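Local coordinates for protein nitroalkane oxidase (Podospora anserina, PDB 3MKH) that oxidises primary and secondary nitroalkanes to aldehydes or ketones with FAD, consuming oxygen and releasing nitrite and hydrogen peroxide, at residues Y33-F44 / H229-S239; Y51-K61 / F121-L129. All blocks are in the same frame, centred on the assembly; numbering follows the deposited sequence.

Contact 1: residues Y33-F44 / H229-S239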
loop_
_atom_site.group_PDB
_atom_site.type_symbol
_atom_site.label_atom_id
_atom_site.label_comp_id
_atom_site.label_asym_id
_atom_site.label_seq_id
_atom_site.Cartn_x
_atom_site.Cartn_y
_atom_site.Cartn_z
ATOM N N TYR A 33 26.153 20.211 17.844
ATOM C CA TYR A 33 24.837 20.453 18.463
ATOM C C TYR A 33 24.355 19.327 19.395
ATOM O O TYR A 33 23.583 19.553 20.333
ATOM C CB TYR A 33 23.770 20.905 17.439
ATOM C CG TYR A 33 23.219 19.875 16.465
ATOM C CD1 TYR A 33 22.466 18.791 16.903
ATOM C CD2 TYR A 33 23.368 20.046 15.085
ATOM C CE1 TYR A 33 21.922 17.862 15.987
ATOM C CE2 TYR A 33 22.833 19.125 14.176
ATOM C CZ TYR A 33 22.113 18.045 14.633
ATOM O OH TYR A 33 21.582 17.132 13.743
ATOM N N LEU A 34 24.847 18.123 19.152
ATOM C CA LEU A 34 24.565 16.961 20.002
ATOM C C LEU A 34 25.016 17.149 21.470
ATOM O O LEU A 34 24.563 16.439 22.373
ATOM C CB LEU A 34 25.252 15.729 19.404
ATOM C CG LEU A 34 24.403 14.606 18.802
ATOM C CD1 LEU A 34 23.022 15.051 18.406
ATOM C CD2 LEU A 34 25.111 13.905 17.647
ATOM N N GLN A 35 25.897 18.111 21.712
ATOM C CA GLN A 35 26.311 18.424 23.083
ATOM C C GLN A 35 25.204 19.110 23.891
ATOM O O GLN A 35 25.254 19.175 25.127
ATOM C CB GLN A 35 27.555 19.309 23.055
ATOM C CG GLN A 35 28.675 18.741 22.187
ATOM C CD GLN A 35 29.695 17.944 22.980
ATOM O OE1 GLN A 35 29.422 16.824 23.434
ATOM N NE2 GLN A 35 30.886 18.519 23.149
ATOM N N HIS A 36 24.205 19.635 23.195
ATOM C CA HIS A 36 23.083 20.275 23.863
ATOM C C HIS A 36 21.904 19.319 23.913
ATOM O O HIS A 36 21.836 18.373 23.122
ATOM C CB HIS A 36 22.690 21.564 23.145
ATOM C CG HIS A 36 23.768 22.599 23.141
ATOM N ND1 HIS A 36 24.241 23.180 24.297
ATOM C CD2 HIS A 36 24.476 23.149 22.125
ATOM C CE1 HIS A 36 25.188 24.051 23.994
ATOM N NE2 HIS A 36 25.352 24.052 22.683
ATOM N N PRO A 37 20.963 19.566 24.836
ATOM C CA PRO A 37 19.771 18.729 24.994
ATOM C C PRO A 37 18.927 18.695 23.709
ATOM O O PRO A 37 18.898 19.678 22.975
ATOM C CB PRO A 37 19.002 19.427 26.127
ATOM C CG PRO A 37 20.041 20.238 26.864
ATOM C CD PRO A 37 20.983 20.692 25.783
ATOM N N PRO A 38 18.220 17.580 23.465
ATOM C CA PRO A 38 17.481 17.267 22.233
ATOM C C PRO A 38 16.486 18.361 21.804
ATOM O O PRO A 38 16.232 18.572 20.615
ATOM C CB PRO A 38 16.697 15.996 22.607
ATOM C CG PRO A 38 17.364 15.453 23.831
ATOM C CD PRO A 38 17.905 16.641 24.557
ATOM N N ASN A 39 15.913 19.035 22.790
ATOM C CA ASN A 39 14.902 20.050 22.556
ATOM C C ASN A 39 15.426 21.473 22.734
ATOM O O ASN A 39 14.643 22.419 22.725
ATOM C CB ASN A 39 13.738 19.834 23.541
ATOM C CG ASN A 39 14.205 19.723 25.003
ATOM O OD1 ASN A 39 15.397 19.551 25.283
ATOM N ND2 ASN A 39 13.258 19.825 25.937
ATOM N N SER A 40 16.735 21.638 22.922
ATOM C CA SER A 40 17.268 22.966 23.241
ATOM C C SER A 40 17.408 23.879 22.025
ATOM O O SER A 40 17.974 23.474 21.012
ATOM C CB SER A 40 18.629 22.846 23.940
ATOM O OG SER A 40 19.176 24.132 24.167
ATOM N N PRO A 41 16.920 25.130 22.129
ATOM C CA PRO A 41 17.207 26.103 21.069
ATOM C C PRO A 41 18.708 26.330 20.861
ATOM O O PRO A 41 19.111 26.905 19.836
ATOM C CB PRO A 41 16.548 27.390 21.586
ATOM C CG PRO A 41 15.465 26.914 22.493
ATOM C CD PRO A 41 16.017 25.677 23.154
ATOM N N LEU A 42 19.522 25.915 21.827
ATOM C CA LEU A 42 20.975 26.044 21.706
ATOM C C LEU A 42 21.551 25.144 20.606
ATOM O O LEU A 42 22.686 25.365 20.145
ATOM C CB LEU A 42 21.671 25.721 23.037
ATOM C CG LEU A 42 22.035 26.828 24.047
ATOM C CD1 LEU A 42 20.988 27.923 24.103
ATOM C CD2 LEU A 42 22.242 26.218 25.429
ATOM N N ARG A 43 20.811 24.108 20.211
ATOM C CA ARG A 43 21.279 23.270 19.111
ATOM C C ARG A 43 21.400 24.118 17.847
ATOM O O ARG A 43 22.440 24.125 17.186
ATOM C CB ARG A 43 20.347 22.077 18.870
ATOM C CG ARG A 43 20.484 21.003 19.921
ATOM C CD ARG A 43 19.895 19.659 19.505
ATOM N NE ARG A 43 20.341 18.627 20.440
ATOM C CZ ARG A 43 20.277 17.319 20.221
ATOM N NH1 ARG A 43 19.759 16.837 19.093
ATOM N NH2 ARG A 43 20.739 16.488 21.146
ATOM N N PHE A 44 20.325 24.822 17.516
ATOM C CA PHE A 44 20.325 25.755 16.389
ATOM C C PHE A 44 21.468 26.771 16.536
ATOM O O PHE A 44 22.300 26.918 15.651
ATOM C CB PHE A 44 18.980 26.481 16.335
ATOM C CG PHE A 44 18.996 27.732 15.519
ATOM C CD1 PHE A 44 19.069 27.673 14.136
ATOM C CD2 PHE A 44 18.905 28.974 16.133
ATOM C CE1 PHE A 44 19.061 28.828 13.381
ATOM C CE2 PHE A 44 18.901 30.129 15.390
ATOM C CZ PHE A 44 18.982 30.059 14.009
ATOM N N HIS A 229 9.472 28.371 21.371
ATOM C CA HIS A 229 10.347 27.508 20.586
ATOM C C HIS A 229 9.652 26.161 20.451
ATOM O O HIS A 229 9.177 25.602 21.443
ATOM C CB HIS A 229 11.710 27.318 21.269
ATOM C CG HIS A 229 12.540 28.567 21.332
ATOM N ND1 HIS A 229 13.248 29.048 20.248
ATOM C CD2 HIS A 229 12.787 29.424 22.353
ATOM C CE1 HIS A 229 13.884 30.154 20.596
ATOM N NE2 HIS A 229 13.616 30.409 21.870
ATOM N N VAL A 230 9.620 25.631 19.232
ATOM C CA VAL A 230 8.910 24.387 18.939
ATOM C C VAL A 230 9.898 23.224 18.895
ATOM O O VAL A 230 10.827 23.212 18.083
ATOM C CB VAL A 230 8.177 24.475 17.569
ATOM C CG1 VAL A 230 7.328 23.222 17.318
ATOM C CG2 VAL A 230 7.311 25.742 17.499
ATOM N N ALA A 231 9.693 22.251 19.773
ATOM C CA ALA A 231 10.510 21.044 19.811
ATOM C C ALA A 231 9.958 20.039 18.787
ATOM O O ALA A 231 8.749 19.817 18.709
ATOM C CB ALA A 231 10.501 20.448 21.225
ATOM N N THR A 232 10.855 19.438 18.010
ATOM C CA THR A 232 10.475 18.587 16.882
ATOM C C THR A 232 11.255 17.262 16.987
ATOM O O THR A 232 12.344 17.236 17.555
ATOM C CB THR A 232 10.771 19.320 15.504
ATOM O OG1 THR A 232 12.167 19.629 15.400
ATOM C CG2 THR A 232 9.996 20.641 15.402
ATOM N N PRO A 233 10.699 16.150 16.460
ATOM C CA PRO A 233 11.376 14.851 16.631
ATOM C C PRO A 233 12.624 14.656 15.762
ATOM O O PRO A 233 13.453 13.806 16.085
ATOM C CB PRO A 233 10.291 13.839 16.238
ATOM C CG PRO A 233 9.434 14.574 15.295
ATOM C CD PRO A 233 9.392 16.001 15.795
ATOM N N GLY A 234 12.737 15.411 14.669
ATOM C CA GLY A 234 13.972 15.510 13.903
ATOM C C GLY A 234 14.222 16.975 13.537
ATOM O O GLY A 234 13.482 17.851 13.975
ATOM N N HIS A 235 15.250 17.244 12.738
ATOM C CA HIS A 235 15.636 18.629 12.426
ATOM C C HIS A 235 15.754 19.451 13.722
ATOM O O HIS A 235 15.213 20.558 13.835
ATOM C CB HIS A 235 14.630 19.271 11.474
ATOM C CG HIS A 235 14.521 18.579 10.145
ATOM N ND1 HIS A 235 13.648 17.537 9.916
ATOM C CD2 HIS A 235 15.173 18.783 8.974
ATOM C CE1 HIS A 235 13.762 17.131 8.662
ATOM N NE2 HIS A 235 14.684 17.870 8.067
ATOM N N THR A 236 16.470 18.896 14.691
ATOM C CA THR A 236 16.525 19.469 16.042
ATOM C C THR A 236 17.404 20.729 16.150
ATOM O O THR A 236 17.369 21.431 17.168
ATOM C CB THR A 236 16.986 18.426 17.073
ATOM O OG1 THR A 236 18.357 18.067 16.830
ATOM C CG2 THR A 236 16.107 17.169 16.990
ATOM N N SER A 237 18.185 21.013 15.105
ATOM C CA SER A 237 18.998 22.229 15.063
ATOM C C SER A 237 18.327 23.276 14.173
ATOM O O SER A 237 18.912 24.317 13.856
ATOM C CB SER A 237 20.423 21.932 14.554
ATOM O OG SER A 237 20.456 21.849 13.127
ATOM N N VAL A 238 17.100 22.993 13.763
ATOM C CA VAL A 238 16.362 23.926 12.916
ATOM C C VAL A 238 15.432 24.774 13.771
ATOM O O VAL A 238 14.743 24.253 14.640
ATOM C CB VAL A 238 15.538 23.184 11.845
ATOM C CG1 VAL A 238 14.627 24.147 11.128
ATOM C CG2 VAL A 238 16.473 22.456 10.864
ATOM N N SER A 239 15.425 26.082 13.540
ATOM C CA SER A 239 14.600 26.990 14.336
ATOM C C SER A 239 13.500 27.653 13.489
ATOM O O SER A 239 13.784 28.481 12.631
ATOM C CB SER A 239 15.476 28.067 14.989
ATOM O OG SER A 239 14.689 28.986 15.731
HETATM O O HOH W 1 18.607 16.791 14.357
HETATM O O HOH W 2 13.589 18.123 19.768
HETATM O O HOH W 3 17.527 23.988 18.213
#
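Arg43 sets out with CG beside its backbone N (chi1 -74°) and runs extended to NE, which carries its guanidinium to Thr236, whose OG1 is turned between its own backbone N and carbonyl carbon (chi1 67°). NH1 donates to that OG1 at 2.9 Å, with the hydroxyl in the guanidinium plane. Arginine suits the place because its planar group also grips His36 O side-on with NE and NH2, tying the turns of 33-40 to 229-239; Pro38 CA and Leu34 CA lie over its two faces.

Small serines fit against the rings. Ser237 CB sits 3.5 Å from Tyr33 CD2 over the ring face, and Ser239 CB lies over the centre of the Phe44 ring. Ser237 O lies at the edge of that ring and also takes a CA-H...O contact from Phe44 CA (3.2 Å). Pro41 CG sits over a face of the His229 ring in a CH-pi contact, 3.6 Å from His229 CG.

Ser40 is the N-cap of helix 41-45, its OG accepting from Leu42 N. The contact fastens this helix and the turns after helix 9-33 to the loop joining strands 224-228 and 242-251; Ser237 OG bonds Ser91 of helix 90-109.

Contact 2: residues Y51-K61 / F121-L129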
loop_
_atom_site.group_PDB
_atom_site.type_symbol
_atom_site.label_atom_id
_atom_site.label_comp_id
_atom_site.label_asym_id
_atom_site.label_seq_id
_atom_site.Cartn_x
_atom_site.Cartn_y
_atom_site.Cartn_z
ATOM N N TYR A 51 27.689 27.238 9.820
ATOM C CA TYR A 51 26.955 27.996 8.821
ATOM C C TYR A 51 27.862 29.080 8.216
ATOM O O TYR A 51 27.883 29.282 6.994
ATOM C CB TYR A 51 25.696 28.606 9.452
ATOM C CG TYR A 51 24.777 29.368 8.518
ATOM C CD1 TYR A 51 25.080 30.666 8.115
ATOM C CD2 TYR A 51 23.592 28.809 8.073
ATOM C CE1 TYR A 51 24.237 31.374 7.277
ATOM C CE2 TYR A 51 22.729 29.519 7.244
ATOM C CZ TYR A 51 23.060 30.804 6.850
ATOM O OH TYR A 51 22.210 31.522 6.034
ATOM N N ALA A 52 28.621 29.775 9.064
ATOM C CA ALA A 52 29.552 30.792 8.570
ATOM C C ALA A 52 30.604 30.180 7.640
ATOM O O ALA A 52 31.059 30.825 6.687
ATOM C CB ALA A 52 30.238 31.518 9.739
ATOM N N ALA A 53 31.004 28.943 7.922
ATOM C CA ALA A 53 31.970 28.254 7.074
ATOM C C ALA A 53 31.371 27.947 5.706
ATOM O O ALA A 53 32.073 28.021 4.691
ATOM C CB ALA A 53 32.483 26.964 7.748
ATOM N N ALA A 54 30.082 27.588 5.681
ATOM C CA ALA A 54 29.369 27.335 4.423
ATOM C C ALA A 54 29.237 28.617 3.624
ATOM O O ALA A 54 29.336 28.623 2.389
ATOM C CB ALA A 54 27.979 26.741 4.698
ATOM N N VAL A 55 29.008 29.713 4.330
ATOM C CA VAL A 55 28.925 31.011 3.687
ATOM C C VAL A 55 30.265 31.346 3.019
ATOM O O VAL A 55 30.314 31.777 1.847
ATOM C CB VAL A 55 28.560 32.120 4.670
ATOM C CG1 VAL A 55 28.776 33.498 4.002
ATOM C CG2 VAL A 55 27.103 31.969 5.147
ATOM N N SER A 56 31.344 31.133 3.763
ATOM C CA SER A 56 32.689 31.401 3.254
ATOM C C SER A 56 33.031 30.526 2.046
ATOM O O SER A 56 33.787 30.938 1.161
ATOM C CB SER A 56 33.729 31.236 4.361
ATOM O OG SER A 56 35.017 31.488 3.836
ATOM N N ALA A 57 32.446 29.332 2.006
ATOM C CA ALA A 57 32.579 28.414 0.875
ATOM C C ALA A 57 31.737 28.824 -0.349
ATOM O O ALA A 57 31.796 28.171 -1.392
ATOM C CB ALA A 57 32.227 26.985 1.313
ATOM N N GLY A 58 30.960 29.901 -0.218
ATOM C CA GLY A 58 30.188 30.435 -1.327
ATOM C C GLY A 58 28.751 29.931 -1.445
ATOM O O GLY A 58 28.093 30.186 -2.455
ATOM N N ILE A 59 28.250 29.234 -0.423
ATOM C CA ILE A 59 26.941 28.573 -0.533
ATOM C C ILE A 59 25.776 29.556 -0.740
ATOM O O ILE A 59 24.852 29.287 -1.504
ATOM C CB ILE A 59 26.645 27.629 0.670
ATOM C CG1 ILE A 59 27.715 26.553 0.764
ATOM C CG2 ILE A 59 25.319 26.906 0.477
ATOM C CD1 ILE A 59 27.749 25.633 -0.461
ATOM N N LEU A 60 25.819 30.694 -0.062
ATOM C CA LEU A 60 24.749 31.676 -0.197
ATOM C C LEU A 60 24.778 32.347 -1.581
ATOM O O LEU A 60 23.728 32.607 -2.177
ATOM C CB LEU A 60 24.820 32.711 0.930
ATOM C CG LEU A 60 24.027 32.392 2.211
ATOM C CD1 LEU A 60 23.937 30.930 2.515
ATOM C CD2 LEU A 60 24.492 33.197 3.429
ATOM N N LYS A 61 25.969 32.640 -2.092
ATOM C CA LYS A 61 26.064 33.187 -3.455
ATOM C C LYS A 61 25.370 32.260 -4.450
ATOM O O LYS A 61 24.749 32.706 -5.422
ATOM C CB LYS A 61 27.530 33.374 -3.867
ATOM C CG LYS A 61 28.362 34.252 -2.922
ATOM C CD LYS A 61 29.785 34.440 -3.472
ATOM C CE LYS A 61 30.835 34.370 -2.365
ATOM N NZ LYS A 61 32.182 34.854 -2.820
ATOM N N PHE A 121 24.170 39.044 1.526
ATOM C CA PHE A 121 24.207 37.620 1.173
ATOM C C PHE A 121 25.176 37.343 0.039
ATOM O O PHE A 121 25.362 36.196 -0.368
ATOM C CB PHE A 121 22.804 37.139 0.778
ATOM C CG PHE A 121 21.810 37.215 1.900
ATOM C CD1 PHE A 121 21.606 36.122 2.735
ATOM C CD2 PHE A 121 21.102 38.384 2.141
ATOM C CE1 PHE A 121 20.705 36.186 3.791
ATOM C CE2 PHE A 121 20.190 38.461 3.194
ATOM C CZ PHE A 121 19.997 37.361 4.026
ATOM N N LEU A 122 25.781 38.407 -0.478
ATOM C CA LEU A 122 26.672 38.305 -1.635
ATOM C C LEU A 122 28.141 38.572 -1.278
ATOM O O LEU A 122 29.021 38.486 -2.141
ATOM C CB LEU A 122 26.210 39.277 -2.735
ATOM C CG LEU A 122 24.933 38.847 -3.462
ATOM C CD1 LEU A 122 24.239 40.004 -4.211
ATOM C CD2 LEU A 122 25.229 37.685 -4.397
ATOM N N SER A 123 28.406 38.881 -0.008
ATOM C CA SER A 123 29.759 39.218 0.434
ATOM C C SER A 123 30.712 38.018 0.591
ATOM O O SER A 123 31.928 38.185 0.589
ATOM C CB SER A 123 29.692 39.951 1.769
ATOM O OG SER A 123 29.262 39.057 2.789
ATOM N N GLY A 124 30.171 36.814 0.745
ATOM C CA GLY A 124 31.002 35.660 1.060
ATOM C C GLY A 124 31.510 35.641 2.499
ATOM O O GLY A 124 32.385 34.847 2.851
ATOM N N GLU A 125 30.969 36.507 3.347
ATOM C CA GLU A 125 31.344 36.471 4.762
ATOM C C GLU A 125 30.183 36.687 5.742
ATOM O O GLU A 125 29.050 36.945 5.340
ATOM C CB GLU A 125 32.506 37.425 5.057
ATOM C CG GLU A 125 32.270 38.860 4.663
ATOM C CD GLU A 125 33.566 39.664 4.677
ATOM O OE1 GLU A 125 33.551 40.823 5.154
ATOM O OE2 GLU A 125 34.602 39.128 4.222
ATOM N N GLY A 126 30.490 36.584 7.031
ATOM C CA GLY A 126 29.475 36.605 8.063
ATOM C C GLY A 126 28.574 35.380 7.993
ATOM O O GLY A 126 28.950 34.340 7.450
ATOM N N SER A 127 27.372 35.509 8.543
ATOM C CA SER A 127 26.440 34.401 8.589
ATOM C C SER A 127 25.010 34.903 8.511
ATOM O O SER A 127 24.208 34.610 9.394
ATOM C CB SER A 127 26.665 33.600 9.880
ATOM O OG SER A 127 26.693 34.461 11.009
ATOM N N PRO A 128 24.676 35.644 7.434
ATOM C CA PRO A 128 23.331 36.206 7.304
ATOM C C PRO A 128 22.283 35.109 7.086
ATOM O O PRO A 128 22.551 34.141 6.382
ATOM C CB PRO A 128 23.434 37.091 6.057
ATOM C CG PRO A 128 24.538 36.455 5.221
ATOM C CD PRO A 128 25.515 35.901 6.243
ATOM N N LEU A 129 21.112 35.283 7.684
ATOM C CA LEU A 129 20.008 34.340 7.571
ATOM C C LEU A 129 18.831 35.007 6.893
ATOM O O LEU A 129 18.543 36.180 7.155
ATOM C CB LEU A 129 19.558 33.898 8.964
ATOM C CG LEU A 129 20.462 32.946 9.732
ATOM C CD1 LEU A 129 20.049 32.945 11.199
ATOM C CD2 LEU A 129 20.360 31.557 9.131
HETATM O O HOH W 4 31.359 33.573 6.651
HETATM O O HOH W 5 34.401 33.619 0.848
HETATM O O HOH W 6 35.001 34.266 3.864
#
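The loop 121-129 passes along helix 48-56 and the residues after it, so that Ala52 lies nearest Ser127, Ser56 nearest Gly124 and Leu60 nearest Phe121. Tyr51, with CG anti to the backbone N (chi1 -177°), reaches alongside the loop and donates from OH to Pro128 O at 2.7 Å. The acceptor lies near the plane of the ring, and the donor stands 19° out of the carbonyl plane. Leu129 CD2 packs against the same end of the ring, 3.6 Å from Tyr51 CZ, while Ser127 CB approaches CD1. The hydroxyl is also hydrogen-bonded to Thr99 of helix 90-109. A phenylalanine here would probably leave Pro128 O without its hydroxyl donor and Thr99 without this partner.

This is the N-terminal helical domain of the acyl-CoA dehydrogenase fold meeting the lead into strand 130-133 of the beta domain, where Leu129 N is bonded to Asp183. Branched Val55 fills the middle: CG1 touches the backbone of the turn, 3.6 Å from Gly126 O. Beside it Ser56 CA makes a CA-H...O contact with Gly124 O at 3.5 Å. Glycine suits position 124 because its phi is positive and Lys61 CE packs 3.7 Å from its CA, where a side chain would be tight against the lysine amine. Leu60 CD2 lodges against Pro128 CG (3.7 Å) and, more loosely, Phe121 CD1; Pro128 CB in turn lies over one face of the Phe121 ring. Among the polar backbone atoms, one water donates to both Ala52 O and Gly126 O, and two others link Ser56 to Gly124 O.

Contacts 1 and 2 have centres 22 Å apart, yet they meet directly where Phe44 CZ of contact 1 packs 4.2 Å from Leu129 CD1 of contact 2. Helices 41-45 and 48-56 follow one another in the chain, so consecutive pieces of the helical domain are fastened to loops of the beta domain or leading into it. Trp177 joins the two sites, stacking on Phe44 and meeting Tyr51 edge-to-face. The side chain of Ser239 is about 9 Å from the bound FAD and about 6 Å from that of Thr172, an FAD-binding residue, while the side chain of Leu129 is about 11 Å from the bound FAD.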